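TCR alpha chain (Gallus gallus, PDB 6LIR) pairs with the TCR beta chain to form the chicken alpha-beta T-cell receptor, which probably recognises antigen presented by MHC molecules. Local coordinates at residues Val2-Ser7 with Ile18-Pro23; Ser24-Ser29 with Asp66-Ala71; Val117-Ser122 with Met178-Lys183; Met130-Asp135 with Ser166-Tyr171. All blocks are in the same frame, centred on the assembly; numbering follows the deposited sequence.

Contact 1 (Val2-Ser7 with Ile18-Pro23); sequences VQQEPS and ITCSHP
The amide of Q3 reaches P23 through its oxygen. OE1 lies 3.7 Å from P23 CD, and the two side chains cross at about a right angle. The Q3 chain is extended beyond CG, and its amide oxygen also lies near S21. There a water bridges the two polar ends, 2.7 Å from Q3 OE1 and 2.5 Å from S21 OG; it donates to the amide oxygen. V2 CG2 meets H22 at CB, 4.2 Å away, and not at the imidazole; the two side chains lie side by side, pointing the same way. The ring itself bonds through ND1 to the backbone oxygen of I25. Q4 turns its amide into the domain, where NE2 gives to Y85 O and OE1 takes from C87 N.

The backbones meet in a single antiparallel bridge at Q3 and S21. Q3 N gives to S21 O at 2.8 Å, and S21 N returns a bond to Q3 O at 3.0 Å; both are nearly straight. A second water continues the link, accepting from E5 N and donating to T19 O. On the inward side V2 CG1 lies 3.5 Å from C20 SG. With CG1 anti to the backbone N (chi1 -177°), V2 puts this methyl against the disulfide of C20 with C87.

This is the N-terminal edge of the V-set sandwich. Residues 2-5 lie along strand 16-21, which pairs on its other side with strand 69-74. From P6 the chain turns to strand 97-108 of the opposite sheet, while W32 of strand 29-35 packs on Q4, I18 and C20.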
loop_
_atom_site.group_PDB
_atom_site.type_symbol
_atom_site.label_atom_id
_atom_site.label_comp_id
_atom_site.label_asym_id
_atom_site.label_seq_id
_atom_site.Cartn_x
_atom_site.Cartn_y
_atom_site.Cartn_z
ATOM N N VAL A 2 6.537 -17.087 14.629
ATOM C CA VAL A 2 6.769 -17.330 13.211
ATOM C C VAL A 2 7.549 -16.139 12.677
ATOM O O VAL A 2 6.998 -15.043 12.521
ATOM C CB VAL A 2 5.455 -17.537 12.447
ATOM C CG1 VAL A 2 5.739 -17.870 11.003
ATOM C CG2 VAL A 2 4.642 -18.651 13.092
ATOM N N GLN A 3 8.835 -16.346 12.408
ATOM C CA GLN A 3 9.760 -15.262 12.105
ATOM C C GLN A 3 10.024 -15.144 10.610
ATOM O O GLN A 3 10.192 -16.148 9.911
ATOM C CB GLN A 3 11.083 -15.456 12.846
ATOM C CG GLN A 3 10.933 -15.493 14.354
ATOM C CD GLN A 3 12.058 -16.248 15.025
ATOM O OE1 GLN A 3 12.077 -17.479 15.029
ATOM N NE2 GLN A 3 13.006 -15.514 15.597
ATOM N N GLN A 4 10.076 -13.901 10.136
ATOM C CA GLN A 4 10.385 -13.573 8.753
ATOM C C GLN A 4 11.307 -12.364 8.739
ATOM O O GLN A 4 11.264 -11.526 9.643
ATOM C CB GLN A 4 9.126 -13.255 7.932
ATOM C CG GLN A 4 8.149 -14.403 7.772
ATOM C CD GLN A 4 6.983 -14.031 6.874
ATOM O OE1 GLN A 4 5.843 -13.926 7.330
ATOM N NE2 GLN A 4 7.267 -13.817 5.592
ATOM N N GLU A 5 12.136 -12.273 7.707
ATOM C CA GLU A 5 12.957 -11.085 7.562
ATOM C C GLU A 5 12.055 -9.899 7.228
ATOM O O GLU A 5 11.122 -10.037 6.432
ATOM C CB GLU A 5 13.995 -11.276 6.459
ATOM C CG GLU A 5 15.051 -12.324 6.771
ATOM C CD GLU A 5 15.809 -12.021 8.048
ATOM O OE1 GLU A 5 16.706 -11.152 8.014
ATOM O OE2 GLU A 5 15.511 -12.651 9.085
ATOM N N PRO A 6 12.280 -8.738 7.848
ATOM C CA PRO A 6 11.366 -7.602 7.625
ATOM C C PRO A 6 11.273 -7.166 6.172
ATOM O O PRO A 6 10.193 -6.767 5.717
ATOM C CB PRO A 6 11.955 -6.501 8.522
ATOM C CG PRO A 6 13.379 -6.903 8.745
ATOM C CD PRO A 6 13.376 -8.399 8.771
ATOM N N SER A 7 12.377 -7.209 5.429
ATOM C CA SER A 7 12.356 -6.727 4.058
ATOM C C SER A 7 13.314 -7.538 3.200
ATOM O O SER A 7 14.245 -8.180 3.697
ATOM C CB SER A 7 12.710 -5.237 3.986
ATOM O OG SER A 7 13.948 -4.981 4.619
ATOM N N ILE A 18 12.422 -16.130 0.023
ATOM C CA ILE A 18 11.817 -15.513 1.199
ATOM C C ILE A 18 11.640 -16.620 2.234
ATOM O O ILE A 18 10.897 -17.583 2.006
ATOM C CB ILE A 18 10.483 -14.828 0.875
ATOM C CG1 ILE A 18 10.670 -13.806 -0.251
ATOM C CG2 ILE A 18 9.917 -14.132 2.109
ATOM C CD1 ILE A 18 9.423 -13.002 -0.546
ATOM N N THR A 19 12.358 -16.506 3.350
ATOM C CA THR A 19 12.381 -17.542 4.373
ATOM C C THR A 19 11.278 -17.342 5.405
ATOM O O THR A 19 10.706 -16.260 5.550
ATOM C CB THR A 19 13.735 -17.576 5.087
ATOM O OG1 THR A 19 13.952 -16.331 5.760
ATOM C CG2 THR A 19 14.869 -17.821 4.096
ATOM N N CYS A 20 11.035 -18.398 6.176
ATOM C CA CYS A 20 10.067 -18.374 7.264
ATOM C C CYS A 20 10.501 -19.441 8.256
ATOM O O CYS A 20 10.635 -20.609 7.885
ATOM C CB CYS A 20 8.643 -18.631 6.760
ATOM S SG CYS A 20 7.388 -18.791 8.056
ATOM N N SER A 21 10.759 -19.030 9.496
ATOM C CA SER A 21 11.317 -19.891 10.527
ATOM C C SER A 21 10.385 -19.915 11.731
ATOM O O SER A 21 10.002 -18.859 12.245
ATOM C CB SER A 21 12.710 -19.399 10.931
ATOM O OG SER A 21 13.129 -19.986 12.148
ATOM N N HIS A 22 10.008 -21.120 12.167
ATOM C CA HIS A 22 9.149 -21.310 13.340
ATOM C C HIS A 22 9.639 -22.522 14.121
ATOM O O HIS A 22 9.021 -23.592 14.095
ATOM C CB HIS A 22 7.686 -21.469 12.923
ATOM C CG HIS A 22 7.489 -22.297 11.691
ATOM N ND1 HIS A 22 7.171 -23.639 11.734
ATOM C CD2 HIS A 22 7.555 -21.970 10.379
ATOM C CE1 HIS A 22 7.057 -24.103 10.503
ATOM N NE2 HIS A 22 7.285 -23.109 9.661
ATOM N N PRO A 23 10.753 -22.379 14.844
ATOM C CA PRO A 23 11.339 -23.538 15.542
ATOM C C PRO A 23 10.400 -24.187 16.543
ATOM O O PRO A 23 10.481 -25.401 16.758
ATOM C CB PRO A 23 12.582 -22.951 16.227
ATOM C CG PRO A 23 12.882 -21.699 15.481
ATOM C CD PRO A 23 11.553 -21.156 15.044
HETATM O O HOH W 1 14.264 -18.645 13.994
HETATM O O HOH W 2 11.779 -13.665 5.376
#

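Contact 2 (Ser24-Ser29 with Asp66-Ala71); sequences SIQAYS and DSRSSA
S24 meets R68 from the edge of the guanidinium: its C lies 4.1 Å from R68 NH1. At I25 the backbone does the touching, with I25 O 3.7 Å from R68 CG, while the side chain points away to V2 and V89. Q26 and R68 share most of the side-chain contact. Q26 CB sits over one face of the R68 guanidinium, offset toward the rim. A chi1 of -175° sets CG of Q26 opposite the backbone N, and the extended chain runs on past the arginine, amide and guanidinium planes 40° apart. NE2 then gives a nearly straight 2.9 Å bond to D66 O, which lies in the amide plane.

In a V domain of this family residues 24-28 correspond to the CDR1 loop, and residues 66-68 to the turn between strands D and E, the HV4 region. D66 shapes that turn: OD1 accepts from R68 N to close an Asx turn. R68 NH1 also bonds to P23 O, just before CDR1. Were R68 an alanine, P23 O would probably lose this donor and Q26 CB the flat group beneath it.

Next, before strand 29-35 begins, A27 CB lies 3.4 Å from S67 O, and A27 N gives a 2.8 Å bond to that same oxygen.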
loop_
_atom_site.group_PDB
_atom_site.type_symbol
_atom_site.label_atom_id
_atom_site.label_comp_id
_atom_site.label_asym_id
_atom_site.label_seq_id
_atom_site.Cartn_x
_atom_site.Cartn_y
_atom_site.Cartn_z
ATOM N N SER A 24 9.508 -23.421 17.159
ATOM C CA SER A 24 8.621 -23.941 18.187
ATOM C C SER A 24 7.345 -24.548 17.623
ATOM O O SER A 24 6.495 -24.995 18.398
ATOM C CB SER A 24 8.260 -22.825 19.170
ATOM O OG SER A 24 7.091 -22.145 18.741
ATOM N N ILE A 25 7.175 -24.570 16.304
ATOM C CA ILE A 25 5.963 -25.095 15.687
ATOM C C ILE A 25 6.370 -26.099 14.622
ATOM O O ILE A 25 7.110 -25.757 13.691
ATOM C CB ILE A 25 5.088 -23.987 15.074
ATOM C CG1 ILE A 25 4.755 -22.923 16.123
ATOM C CG2 ILE A 25 3.811 -24.582 14.488
ATOM C CD1 ILE A 25 3.857 -21.812 15.607
ATOM N N GLN A 26 5.873 -27.326 14.746
ATOM C CA GLN A 26 6.100 -28.369 13.752
ATOM C C GLN A 26 4.848 -28.380 12.889
ATOM O O GLN A 26 3.815 -28.939 13.271
ATOM C CB GLN A 26 6.362 -29.720 14.410
ATOM C CG GLN A 26 6.726 -30.822 13.433
ATOM C CD GLN A 26 7.588 -31.899 14.061
ATOM O OE1 GLN A 26 7.154 -32.604 14.974
ATOM N NE2 GLN A 26 8.823 -32.028 13.575
ATOM N N ALA A 27 4.945 -27.718 11.738
ATOM C CA ALA A 27 3.770 -27.374 10.948
ATOM C C ALA A 27 3.011 -28.609 10.488
ATOM O O ALA A 27 3.601 -29.565 9.977
ATOM C CB ALA A 27 4.183 -26.529 9.742
ATOM N N TYR A 28 1.689 -28.574 10.659
ATOM C CA TYR A 28 0.829 -29.525 9.968
ATOM C C TYR A 28 0.630 -29.097 8.522
ATOM O O TYR A 28 0.600 -29.936 7.614
ATOM C CB TYR A 28 -0.521 -29.647 10.678
ATOM C CG TYR A 28 -1.524 -30.497 9.927
ATOM C CD1 TYR A 28 -1.535 -31.880 10.066
ATOM C CD2 TYR A 28 -2.455 -29.917 9.070
ATOM C CE1 TYR A 28 -2.446 -32.662 9.377
ATOM C CE2 TYR A 28 -3.370 -30.692 8.377
ATOM C CZ TYR A 28 -3.362 -32.062 8.534
ATOM O OH TYR A 28 -4.270 -32.834 7.847
ATOM N N SER A 29 0.496 -27.796 8.296
ATOM C CA SER A 29 0.359 -27.253 6.956
ATOM C C SER A 29 0.942 -25.850 6.954
ATOM O O SER A 29 0.955 -25.164 7.980
ATOM C CB SER A 29 -1.104 -27.227 6.495
ATOM O OG SER A 29 -1.837 -26.242 7.199
ATOM N N ASP A 66 11.854 -31.292 8.702
ATOM C CA ASP A 66 11.270 -31.312 10.038
ATOM C C ASP A 66 10.024 -30.440 10.160
ATOM O O ASP A 66 9.449 -30.367 11.254
ATOM C CB ASP A 66 12.311 -30.885 11.077
ATOM C CG ASP A 66 12.751 -29.441 10.914
ATOM O OD1 ASP A 66 12.364 -28.793 9.915
ATOM O OD2 ASP A 66 13.493 -28.951 11.790
ATOM N N SER A 67 9.600 -29.792 9.072
ATOM C CA SER A 67 8.394 -28.960 9.040
ATOM C C SER A 67 8.446 -27.810 10.042
ATOM O O SER A 67 7.408 -27.326 10.497
ATOM C CB SER A 67 7.129 -29.795 9.265
ATOM O OG SER A 67 6.902 -30.664 8.169
ATOM N N ARG A 68 9.642 -27.341 10.386
ATOM C CA ARG A 68 9.776 -26.204 11.287
ATOM C C ARG A 68 10.254 -24.951 10.567
ATOM O O ARG A 68 10.602 -23.964 11.224
ATOM C CB ARG A 68 10.724 -26.555 12.438
ATOM C CG ARG A 68 10.222 -27.722 13.291
ATOM C CD ARG A 68 11.146 -28.010 14.466
ATOM N NE ARG A 68 10.699 -29.186 15.213
ATOM C CZ ARG A 68 9.825 -29.143 16.212
ATOM N NH1 ARG A 68 9.307 -27.981 16.590
ATOM N NH2 ARG A 68 9.467 -30.261 16.831
ATOM N N SER A 69 10.238 -24.955 9.239
ATOM C CA SER A 69 10.627 -23.806 8.430
ATOM C C SER A 69 10.184 -24.061 6.999
ATOM O O SER A 69 9.933 -25.204 6.604
ATOM C CB SER A 69 12.134 -23.544 8.480
ATOM O OG SER A 69 12.843 -24.618 7.897
ATOM N N SER A 70 10.109 -22.983 6.223
ATOM C CA SER A 70 9.810 -23.088 4.806
ATOM C C SER A 70 10.434 -21.903 4.083
ATOM O O SER A 70 10.925 -20.955 4.702
ATOM C CB SER A 70 8.297 -23.152 4.557
ATOM O OG SER A 70 7.713 -21.863 4.644
ATOM N N ALA A 71 10.402 -21.966 2.757
ATOM C CA ALA A 71 11.006 -20.934 1.929
ATOM C C ALA A 71 10.186 -20.788 0.661
ATOM O O ALA A 71 9.868 -21.784 0.005
ATOM C CB ALA A 71 12.462 -21.266 1.579
#

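Contact 3 (Val117-Ser122 with Met178-Lys183); sequences VYRLTS and MQCGAK
R119 and C180 face each other across the constant-type immunoglobulin sandwich of this chain. Strand 116-121 is at the edge of one sheet, and C180 precedes strand 181-184 of the other. The two segments run nearly opposite ways, 170° between their directions. They meet mainly through side chains, with no hydrogen bond between the two segments.

From its CB the R119 chain goes over the C180 side chain. CG lies 3.5 Å from C180 CB. A bend at chi2 brings CD to 3.6 Å from the same carbon; a second at chi3 (60°) turns the end toward M178. M178 O comes near the guanidinium edge, but at 4.4 Å from NH1. The charged end finds its partners elsewhere: NH2 forms a salt bridge with D194 and NH1 one with E129. The aliphatic part of R119 thus flanks the cystine while its tip joins two carboxylates.

V117 approaches the same cysteine from further back along the strand. Its CG2 is loosely packed on A182 CB, 4.4 Å away. C180 SG, anti to its backbone N (chi1 -165°), points toward strand 116-121 on its way to the disulfide with C131. It comes 3.3 Å from V117 CG1 and 3.1 Å from Y118 O.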
loop_
_atom_site.group_PDB
_atom_site.type_symbol
_atom_site.label_atom_id
_atom_site.label_comp_id
_atom_site.label_asym_id
_atom_site.label_seq_id
_atom_site.Cartn_x
_atom_site.Cartn_y
_atom_site.Cartn_z
ATOM N N VAL A 117 15.831 17.005 -13.378
ATOM C CA VAL A 117 15.155 17.666 -12.275
ATOM C C VAL A 117 14.293 18.779 -12.857
ATOM O O VAL A 117 14.702 19.456 -13.806
ATOM C CB VAL A 117 16.169 18.192 -11.237
ATOM C CG1 VAL A 117 15.491 19.040 -10.211
ATOM C CG2 VAL A 117 16.852 17.023 -10.541
ATOM N N TYR A 118 13.099 18.970 -12.295
ATOM C CA TYR A 118 12.173 19.965 -12.812
ATOM C C TYR A 118 11.410 20.603 -11.664
ATOM O O TYR A 118 11.148 19.973 -10.637
ATOM C CB TYR A 118 11.146 19.369 -13.790
ATOM C CG TYR A 118 11.714 18.504 -14.889
ATOM C CD1 TYR A 118 12.247 19.068 -16.041
ATOM C CD2 TYR A 118 11.703 17.122 -14.780
ATOM C CE1 TYR A 118 12.758 18.275 -17.051
ATOM C CE2 TYR A 118 12.213 16.323 -15.781
ATOM C CZ TYR A 118 12.738 16.902 -16.913
ATOM O OH TYR A 118 13.246 16.103 -17.911
ATOM N N ARG A 119 11.024 21.854 -11.875
ATOM C CA ARG A 119 10.182 22.585 -10.944
ATOM C C ARG A 119 8.778 22.655 -11.519
ATOM O O ARG A 119 8.598 22.919 -12.712
ATOM C CB ARG A 119 10.709 23.999 -10.706
ATOM C CG ARG A 119 11.644 24.127 -9.529
ATOM C CD ARG A 119 12.879 24.915 -9.913
ATOM N NE ARG A 119 12.559 26.270 -10.359
ATOM C CZ ARG A 119 12.487 27.326 -9.554
ATOM N NH1 ARG A 119 12.708 27.186 -8.253
ATOM N NH2 ARG A 119 12.192 28.522 -10.047
ATOM N N LEU A 120 7.787 22.436 -10.668
ATOM C CA LEU A 120 6.403 22.458 -11.099
ATOM C C LEU A 120 5.624 23.451 -10.258
ATOM O O LEU A 120 5.924 23.672 -9.081
ATOM C CB LEU A 120 5.744 21.078 -10.969
ATOM C CG LEU A 120 6.516 19.842 -11.427
ATOM C CD1 LEU A 120 5.657 18.596 -11.237
ATOM C CD2 LEU A 120 6.938 19.989 -12.870
ATOM N N THR A 121 4.595 24.019 -10.866
ATOM C CA THR A 121 3.675 24.888 -10.159
ATOM C C THR A 121 2.262 24.382 -10.395
ATOM O O THR A 121 1.996 23.631 -11.341
ATOM C CB THR A 121 3.809 26.343 -10.627
ATOM O OG1 THR A 121 3.549 26.413 -12.035
ATOM C CG2 THR A 121 5.218 26.866 -10.349
ATOM N N SER A 122 1.357 24.797 -9.515
ATOM C CA SER A 122 -0.040 24.405 -9.581
ATOM C C SER A 122 -0.913 25.647 -9.596
ATOM O O SER A 122 -0.679 26.585 -8.828
ATOM C CB SER A 122 -0.445 23.522 -8.401
ATOM O OG SER A 122 -1.824 23.685 -8.117
ATOM N N MET A 178 12.194 27.187 -1.677
ATOM C CA MET A 178 12.335 25.957 -2.434
ATOM C C MET A 178 13.575 26.054 -3.305
ATOM O O MET A 178 13.778 27.057 -3.997
ATOM C CB MET A 178 11.097 25.696 -3.302
ATOM C CG MET A 178 11.372 24.869 -4.556
ATOM S SD MET A 178 11.940 23.193 -4.208
ATOM C CE MET A 178 10.478 22.496 -3.443
ATOM N N GLN A 179 14.386 25.000 -3.281
ATOM C CA GLN A 179 15.579 24.903 -4.112
ATOM C C GLN A 179 15.586 23.488 -4.673
ATOM O O GLN A 179 15.892 22.530 -3.956
ATOM C CB GLN A 179 16.847 25.197 -3.309
ATOM C CG GLN A 179 18.132 25.043 -4.111
ATOM C CD GLN A 179 19.329 25.681 -3.440
ATOM O OE1 GLN A 179 19.180 26.497 -2.537
ATOM N NE2 GLN A 179 20.530 25.298 -3.875
ATOM N N CYS A 180 15.240 23.366 -5.953
ATOM C CA CYS A 180 15.060 22.084 -6.618
ATOM C C CYS A 180 16.402 21.657 -7.181
ATOM O O CYS A 180 16.900 22.263 -8.133
ATOM C CB CYS A 180 14.047 22.269 -7.742
ATOM S SG CYS A 180 13.289 20.861 -8.517
ATOM N N GLY A 181 16.971 20.599 -6.617
ATOM C CA GLY A 181 18.179 20.052 -7.191
ATOM C C GLY A 181 18.451 18.641 -6.724
ATOM O O GLY A 181 17.724 18.067 -5.906
ATOM N N ALA A 182 19.550 18.109 -7.251
ATOM C CA ALA A 182 20.126 16.855 -6.783
ATOM C C ALA A 182 21.504 16.685 -7.405
ATOM O O ALA A 182 21.867 17.386 -8.352
ATOM C CB ALA A 182 19.242 15.652 -7.119
ATOM N N LYS A 183 22.275 15.758 -6.846
ATOM C CA LYS A 183 23.542 15.340 -7.435
ATOM C C LYS A 183 23.480 13.856 -7.767
ATOM O O LYS A 183 22.968 13.057 -6.977
ATOM C CB LYS A 183 24.730 15.640 -6.516
ATOM C CG LYS A 183 24.858 17.118 -6.198
ATOM C CD LYS A 183 25.334 17.359 -4.783
ATOM C CE LYS A 183 26.845 17.222 -4.710
ATOM N NZ LYS A 183 27.401 17.802 -3.459
#

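Contact 4 (Met130-Asp135 with Ser166-Tyr171); sequences MCLITD and SYLSTY
Backbone bonds join C131, I133 and D135 to the antiparallel strand 166-171. C131 pairs with Y171 and I133 with S169, each by two hydrogen bonds. I133 N to S169 O, 2.9 Å long, is nearly straight. D135 N to Y167 O, 3.1 Å, is the most bent. CA-H...O contacts fill in between, as from T170 CA to C131 O at 3.1 Å.

The aromatic contact is on the face with C131, I133, S169 and Y171. Y171 has CG between its backbone N and carbonyl carbon (chi1 64°), swinging the ring beside the neighbouring strand. C131 CB sits over the ring centre, 3.8 Å from the centroid, in a CH-pi contact. C131 SG meets the ring obliquely. I133 CD1 touches it at CE2, 4.1 Å away. Y171 OH bonds to Q179 O and G181 N. With a leucine here, those two backbone groups would probably lose their partner and C131 CB its flat surface.

Apolar packing on the other face sets L132 CD1 3.7 Å from T170 CG2, and T134 CG2 equally close to L168 CD2.

At the polar end T134 OG1 donates to D135 OD2. D135 OD1 lies 3.3 Å from S166 CB. R186 of the TCR beta chain forms a salt bridge with D135 OD1 and a hydrogen bond with S166 OG.

These are the central strands of one sheet of the constant-type immunoglobulin sandwich, flanked by 116-121 and 150-156. C131 bonds to C180 at the other sheet, the fold's intersheet disulfide. The L132 and T170 face packs on the TCR beta chain; V117 touches C131 and I133.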
loop_
_atom_site.group_PDB
_atom_site.type_symbol
_atom_site.label_atom_id
_atom_site.label_comp_id
_atom_site.label_asym_id
_atom_site.label_seq_id
_atom_site.Cartn_x
_atom_site.Cartn_y
_atom_site.Cartn_z
ATOM N N MET A 130 6.731 22.256 -6.556
ATOM C CA MET A 130 7.026 20.836 -6.414
ATOM C C MET A 130 8.264 20.498 -7.230
ATOM O O MET A 130 8.360 20.851 -8.412
ATOM C CB MET A 130 5.839 19.985 -6.874
ATOM C CG MET A 130 6.086 18.480 -6.860
ATOM S SD MET A 130 6.077 17.755 -5.208
ATOM C CE MET A 130 4.341 17.906 -4.783
ATOM N N CYS A 131 9.207 19.818 -6.603
ATOM C CA CYS A 131 10.437 19.415 -7.269
ATOM C C CYS A 131 10.313 17.973 -7.733
ATOM O O CYS A 131 10.028 17.083 -6.931
ATOM C CB CYS A 131 11.641 19.595 -6.348
ATOM S SG CYS A 131 13.282 19.407 -7.097
ATOM N N LEU A 132 10.542 17.745 -9.019
ATOM C CA LEU A 132 10.430 16.414 -9.598
ATOM C C LEU A 132 11.785 15.952 -10.128
ATOM O O LEU A 132 12.363 16.592 -11.012
ATOM C CB LEU A 132 9.387 16.424 -10.714
ATOM C CG LEU A 132 9.185 15.133 -11.507
ATOM C CD1 LEU A 132 8.606 13.993 -10.661
ATOM C CD2 LEU A 132 8.322 15.379 -12.741
ATOM N N ILE A 133 12.273 14.831 -9.601
ATOM C CA ILE A 133 13.474 14.166 -10.096
ATOM C C ILE A 133 13.058 12.873 -10.786
ATOM O O ILE A 133 12.394 12.027 -10.175
ATOM C CB ILE A 133 14.481 13.893 -8.962
ATOM C CG1 ILE A 133 14.758 15.172 -8.168
ATOM C CG2 ILE A 133 15.775 13.330 -9.530
ATOM C CD1 ILE A 133 13.957 15.282 -6.880
ATOM N N THR A 134 13.466 12.706 -12.043
ATOM C CA THR A 134 13.012 11.580 -12.848
ATOM C C THR A 134 14.183 10.809 -13.443
ATOM O O THR A 134 15.315 11.297 -13.506
ATOM C CB THR A 134 12.104 12.035 -14.002
ATOM O OG1 THR A 134 12.899 12.656 -15.021
ATOM C CG2 THR A 134 11.077 13.025 -13.519
ATOM N N ASP A 135 13.861 9.599 -13.917
ATOM C CA ASP A 135 14.742 8.776 -14.753
ATOM C C ASP A 135 16.166 8.681 -14.206
ATOM O O ASP A 135 17.151 8.758 -14.946
ATOM C CB ASP A 135 14.735 9.294 -16.189
ATOM C CG ASP A 135 13.327 9.522 -16.709
ATOM O OD1 ASP A 135 12.580 8.532 -16.850
ATOM O OD2 ASP A 135 12.960 10.693 -16.951
ATOM N N SER A 166 10.545 3.792 -14.705
ATOM C CA SER A 166 11.332 4.962 -14.357
ATOM C C SER A 166 11.053 5.326 -12.911
ATOM O O SER A 166 9.920 5.209 -12.439
ATOM C CB SER A 166 11.010 6.153 -15.272
ATOM O OG SER A 166 9.631 6.488 -15.214
ATOM N N TYR A 167 12.093 5.772 -12.220
ATOM C CA TYR A 167 11.965 6.215 -10.845
ATOM C C TYR A 167 11.570 7.683 -10.827
ATOM O O TYR A 167 11.925 8.452 -11.725
ATOM C CB TYR A 167 13.283 6.036 -10.089
ATOM C CG TYR A 167 13.537 4.640 -9.572
ATOM C CD1 TYR A 167 14.010 3.640 -10.414
ATOM C CD2 TYR A 167 13.317 4.324 -8.235
ATOM C CE1 TYR A 167 14.253 2.362 -9.940
ATOM C CE2 TYR A 167 13.559 3.056 -7.753
ATOM C CZ TYR A 167 14.023 2.077 -8.608
ATOM O OH TYR A 167 14.257 0.810 -8.126
ATOM N N LEU A 168 10.853 8.072 -9.775
ATOM C CA LEU A 168 10.451 9.455 -9.577
ATOM C C LEU A 168 10.578 9.775 -8.100
ATOM O O LEU A 168 10.152 8.987 -7.252
ATOM C CB LEU A 168 9.001 9.702 -10.027
ATOM C CG LEU A 168 8.527 9.209 -11.393
ATOM C CD1 LEU A 168 7.009 9.317 -11.497
ATOM C CD2 LEU A 168 9.201 9.991 -12.506
ATOM N N SER A 169 11.162 10.926 -7.803
ATOM C CA SER A 169 11.235 11.457 -6.452
ATOM C C SER A 169 10.651 12.860 -6.462
ATOM O O SER A 169 10.788 13.590 -7.445
ATOM C CB SER A 169 12.677 11.470 -5.917
ATOM O OG SER A 169 13.035 10.192 -5.406
ATOM N N THR A 170 9.988 13.236 -5.369
ATOM C CA THR A 170 9.406 14.567 -5.284
ATOM C C THR A 170 9.547 15.117 -3.875
ATOM O O THR A 170 9.598 14.370 -2.898
ATOM C CB THR A 170 7.908 14.579 -5.648
ATOM O OG1 THR A 170 7.223 13.557 -4.911
ATOM C CG2 THR A 170 7.701 14.363 -7.137
ATOM N N TYR A 171 9.597 16.443 -3.792
ATOM C CA TYR A 171 9.512 17.168 -2.534
ATOM C C TYR A 171 8.992 18.563 -2.846
ATOM O O TYR A 171 9.210 19.088 -3.942
ATOM C CB TYR A 171 10.849 17.208 -1.772
ATOM C CG TYR A 171 12.006 17.932 -2.437
ATOM C CD1 TYR A 171 12.166 19.306 -2.302
ATOM C CD2 TYR A 171 12.966 17.231 -3.156
ATOM C CE1 TYR A 171 13.232 19.966 -2.892
ATOM C CE2 TYR A 171 14.036 17.881 -3.747
ATOM C CZ TYR A 171 14.163 19.248 -3.613
ATOM O OH TYR A 171 15.226 19.900 -4.200
#

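The four contacts fall into two immunoglobulin-type domains on opposite sides of the chain's centre. Contacts 1 and 2 share the variable domain, their centres 11 Å apart. Strands 16-21 and 69-74 are neighbours there, joined by S70 N to C20 O at 2.9 Å. Contacts 3 and 4 lie in the constant-type domain, 9 Å apart between centres, and contact 4 is nested within the chain loop that contact 3 closes. The C131-C180 disulfide joins them directly. Contacts 1 and 2 do not touch contacts 3 and 4; the closest approach, contact 1 to contact 4, is about 14 Å between nearest atoms. Contact 2, at CDR1, is 52 Å from contact 3 between centres, so the probable antigen-facing end is far from it.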